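Local coordinates for protein 4-hydroxythreonine-4-phosphate dehydrogenase (Legionella pneumophila subsp. pneumophila, PDB 6XMY) that probably catalyses the NAD(P)-dependent oxidation of 4-(phosphooxy)-L-threonine, a step of pyridoxine 5'-phosphate biosynthesis that uses a divalent metal ion, at residues Val80-Pro85 with Ala96-Glu101. Sequence-based numbering, arbitrary orientation.
Sequences VPCAAP and AAYVME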
ATOM      1  N   VAL A  80     -13.971  11.962  11.965  1.00  9.36           N
ATOM      2  CA  VAL A  80     -14.951  10.958  11.557  1.00  9.48           C
ATOM      3  C   VAL A  80     -15.238  10.142  12.809  1.00 10.22           C
ATOM      4  O   VAL A  80     -14.303   9.605  13.404  1.00  9.84           O
ATOM      5  CB  VAL A  80     -14.396  10.035  10.460  1.00  8.91           C
ATOM      6  CG1 VAL A  80     -15.463   9.039  10.023  1.00 10.60           C
ATOM      7  CG2 VAL A  80     -13.873  10.841   9.264  1.00 10.04           C
ATOM      8  N   PRO A  81     -16.488  10.007  13.245  1.00 11.28           N
ATOM      9  CA  PRO A  81     -16.750   9.424  14.572  1.00 12.54           C
ATOM     10  C   PRO A  81     -16.814   7.901  14.547  1.00 11.75           C
ATOM     11  O   PRO A  81     -17.519   7.308  13.729  1.00 12.73           O
ATOM     12  CB  PRO A  81     -18.113  10.019  14.947  1.00 15.15           C
ATOM     13  CG  PRO A  81     -18.791  10.260  13.606  1.00 13.23           C
ATOM     14  CD  PRO A  81     -17.687  10.625  12.643  1.00 13.65           C
ATOM     15  N   CYS A  82     -16.100   7.267  15.481  1.00 11.43           N
ATOM     16  CA  CYS A  82     -16.296   5.841  15.716  1.00 12.30           C
ATOM     17  C   CYS A  82     -17.712   5.596  16.225  1.00 12.91           C
ATOM     18  O   CYS A  82     -18.310   6.443  16.889  1.00 14.62           O
ATOM     19  CB  CYS A  82     -15.306   5.317  16.764  1.00 12.77           C
ATOM     20  SG  CYS A  82     -13.598   5.307  16.235  1.00 13.41           S
ATOM     21  N   ALA A  83     -18.262   4.427  15.890  1.00 13.16           N
ATOM     22  CA  ALA A  83     -19.573   4.062  16.422  1.00 15.43           C
ATOM     23  C   ALA A  83     -19.519   3.793  17.921  1.00 16.08           C
ATOM     24  O   ALA A  83     -20.500   4.051  18.635  1.00 17.27           O
ATOM     25  CB  ALA A  83     -20.132   2.843  15.692  1.00 16.38           C
ATOM     26  N   ALA A  84     -18.391   3.289  18.414  1.00 13.80           N
ATOM     27  CA  ALA A  84     -18.219   2.999  19.827  1.00 15.02           C
ATOM     28  C   ALA A  84     -16.832   3.444  20.258  1.00 13.17           C
ATOM     29  O   ALA A  84     -15.878   3.373  19.472  1.00 14.57           O
ATOM     30  CB  ALA A  84     -18.388   1.502  20.129  1.00 18.11           C
ATOM     31  N   PRO A  85     -16.690   3.907  21.499  1.00 13.64           N
ATOM     32  CA  PRO A  85     -15.364   4.263  22.008  1.00 13.70           C
ATOM     33  C   PRO A  85     -14.414   3.085  21.908  1.00 11.82           C
ATOM     34  O   PRO A  85     -14.805   1.922  22.054  1.00 13.41           O
ATOM     35  CB  PRO A  85     -15.637   4.640  23.469  1.00 17.62           C
ATOM     36  CG  PRO A  85     -17.034   5.130  23.450  1.00 18.07           C
ATOM     37  CD  PRO A  85     -17.757   4.273  22.444  1.00 16.07           C
ATOM     38  N   ALA A  96     -16.187  -1.361  12.346  1.00 10.56           N
ATOM     39  CA  ALA A  96     -15.766  -1.685  10.986  1.00 11.83           C
ATOM     40  C   ALA A  96     -16.316  -0.678   9.984  1.00 10.13           C
ATOM     41  O   ALA A  96     -15.609  -0.265   9.060  1.00 11.36           O
ATOM     42  CB  ALA A  96     -16.214  -3.092  10.615  1.00 11.64           C
ATOM     43  N   ALA A  97     -17.583  -0.277  10.143  1.00 10.67           N
ATOM     44  CA  ALA A  97     -18.151   0.709   9.229  1.00 11.81           C
ATOM     45  C   ALA A  97     -17.395   2.032   9.293  1.00 12.19           C
ATOM     46  O   ALA A  97     -17.235   2.714   8.269  1.00 12.07           O
ATOM     47  CB  ALA A  97     -19.638   0.902   9.527  1.00 13.92           C
ATOM     48  N   TYR A  98     -16.910   2.399  10.477  1.00 11.31           N
ATOM     49  CA  TYR A  98     -16.078   3.585  10.618  1.00 10.02           C
ATOM     50  C   TYR A  98     -14.821   3.476   9.767  1.00  7.95           C
ATOM     51  O   TYR A  98     -14.456   4.423   9.051  1.00  9.00           O
ATOM     52  CB  TYR A  98     -15.730   3.767  12.095  1.00 10.00           C
ATOM     53  CG  TYR A  98     -14.469   4.541  12.392  1.00  8.88           C
ATOM     54  CD1 TYR A  98     -14.473   5.929  12.449  1.00  8.97           C
ATOM     55  CD2 TYR A  98     -13.271   3.879  12.627  1.00  8.36           C
ATOM     56  CE1 TYR A  98     -13.317   6.633  12.742  1.00  8.26           C
ATOM     57  CE2 TYR A  98     -12.115   4.576  12.922  1.00  9.19           C
ATOM     58  CZ  TYR A  98     -12.142   5.954  12.981  1.00  8.59           C
ATOM     59  OH  TYR A  98     -10.996   6.655  13.277  1.00  9.75           O
ATOM     60  N   VAL A  99     -14.143   2.321   9.821  1.00 10.26           N
ATOM     61  CA  VAL A  99     -12.944   2.123   9.011  1.00  9.57           C
ATOM     62  C   VAL A  99     -13.274   2.271   7.533  1.00  9.90           C
ATOM     63  O   VAL A  99     -12.557   2.945   6.779  1.00 10.73           O
ATOM     64  CB  VAL A  99     -12.290   0.762   9.320  1.00 10.19           C
ATOM     65  CG1 VAL A  99     -11.165   0.493   8.334  1.00 11.73           C
ATOM     66  CG2 VAL A  99     -11.773   0.730  10.765  1.00 10.09           C
ATOM     67  N   MET A 100     -14.372   1.643   7.098  1.00 10.49           N
ATOM     68  CA  MET A 100     -14.757   1.755   5.696  1.00 10.37           C
ATOM     69  C   MET A 100     -15.105   3.186   5.332  1.00  9.87           C
ATOM     70  O   MET A 100     -14.890   3.594   4.188  1.00 10.90           O
ATOM     71  CB  MET A 100     -15.904   0.804   5.364  1.00 12.12           C
ATOM     72  CG  MET A 100     -15.546  -0.674   5.516  1.00 13.32           C
ATOM     73  SD  MET A 100     -14.038  -1.195   4.665  1.00 14.68           S
ATOM     74  CE  MET A 100     -14.467  -0.801   2.990  1.00 18.13           C
ATOM     75  N   GLU A 101     -15.621   3.965   6.292  1.00 10.18           N
ATOM     76  CA  GLU A 101     -15.898   5.376   6.023  1.00 10.86           C
ATOM     77  C   GLU A 101     -14.609   6.148   5.783  1.00 10.35           C
ATOM     78  O   GLU A 101     -14.554   7.008   4.899  1.00 10.73           O
ATOM     79  CB  GLU A 101     -16.697   6.011   7.161  1.00 11.70           C
ATOM     80  CG  GLU A 101     -17.280   7.381   6.789  1.00 13.72           C
ATOM     81  CD  GLU A 101     -18.374   7.286   5.746  1.00 20.21           C
ATOM     82  OE1 GLU A 101     -19.077   6.258   5.714  1.00 22.02           O
ATOM     83  OE2 GLU A 101     -18.515   8.236   4.945  1.00 26.20           O
TER
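The aromatic ring of Tyr98 takes the sulfur of Cys82 on one face and the carbonyl oxygen of Val80 at its edge. This is a sulfur-aromatic contact: Cys82 SG sits 3.6 Å from the centroid of the Tyr98 ring, only 9° off the ring normal, so it touches CZ and CE2 about as closely as CE1. Cysteine suits the place because its short side chain ends in a polarisable sulfur. Near the ring plane, Val80 O approaches Tyr98 CE1 to 3.2 Å, where the slightly positive C-H rim meets a carbonyl oxygen favourably.

The contact joins the first turns of helix 96-111 to the loop that leaves strand 74-79. With CG roughly anti to the backbone N (chi1 155°), the Tyr98 ring reaches across to the loop. Tyrosine pairs a flat face for the sulfur with a hydroxyl whose oxygen accepts a hydrogen bond from the backbone N-H of Asp42. The same aspartate accepts a hydrogen bond from Cys82 N through its carboxylate, so Asp42 ties down both partners of the sulfur-aromatic contact. The NAD lies about 13 Å from the Tyr98 side chain.

Beside the ring, branched, apolar Val80 packs against the helix, also touching Leu102 and Leu105. Its CG1 lies 4.1 Å from Tyr98 CD1 and equally far from Glu101 CG, the aliphatic part of that acidic side chain.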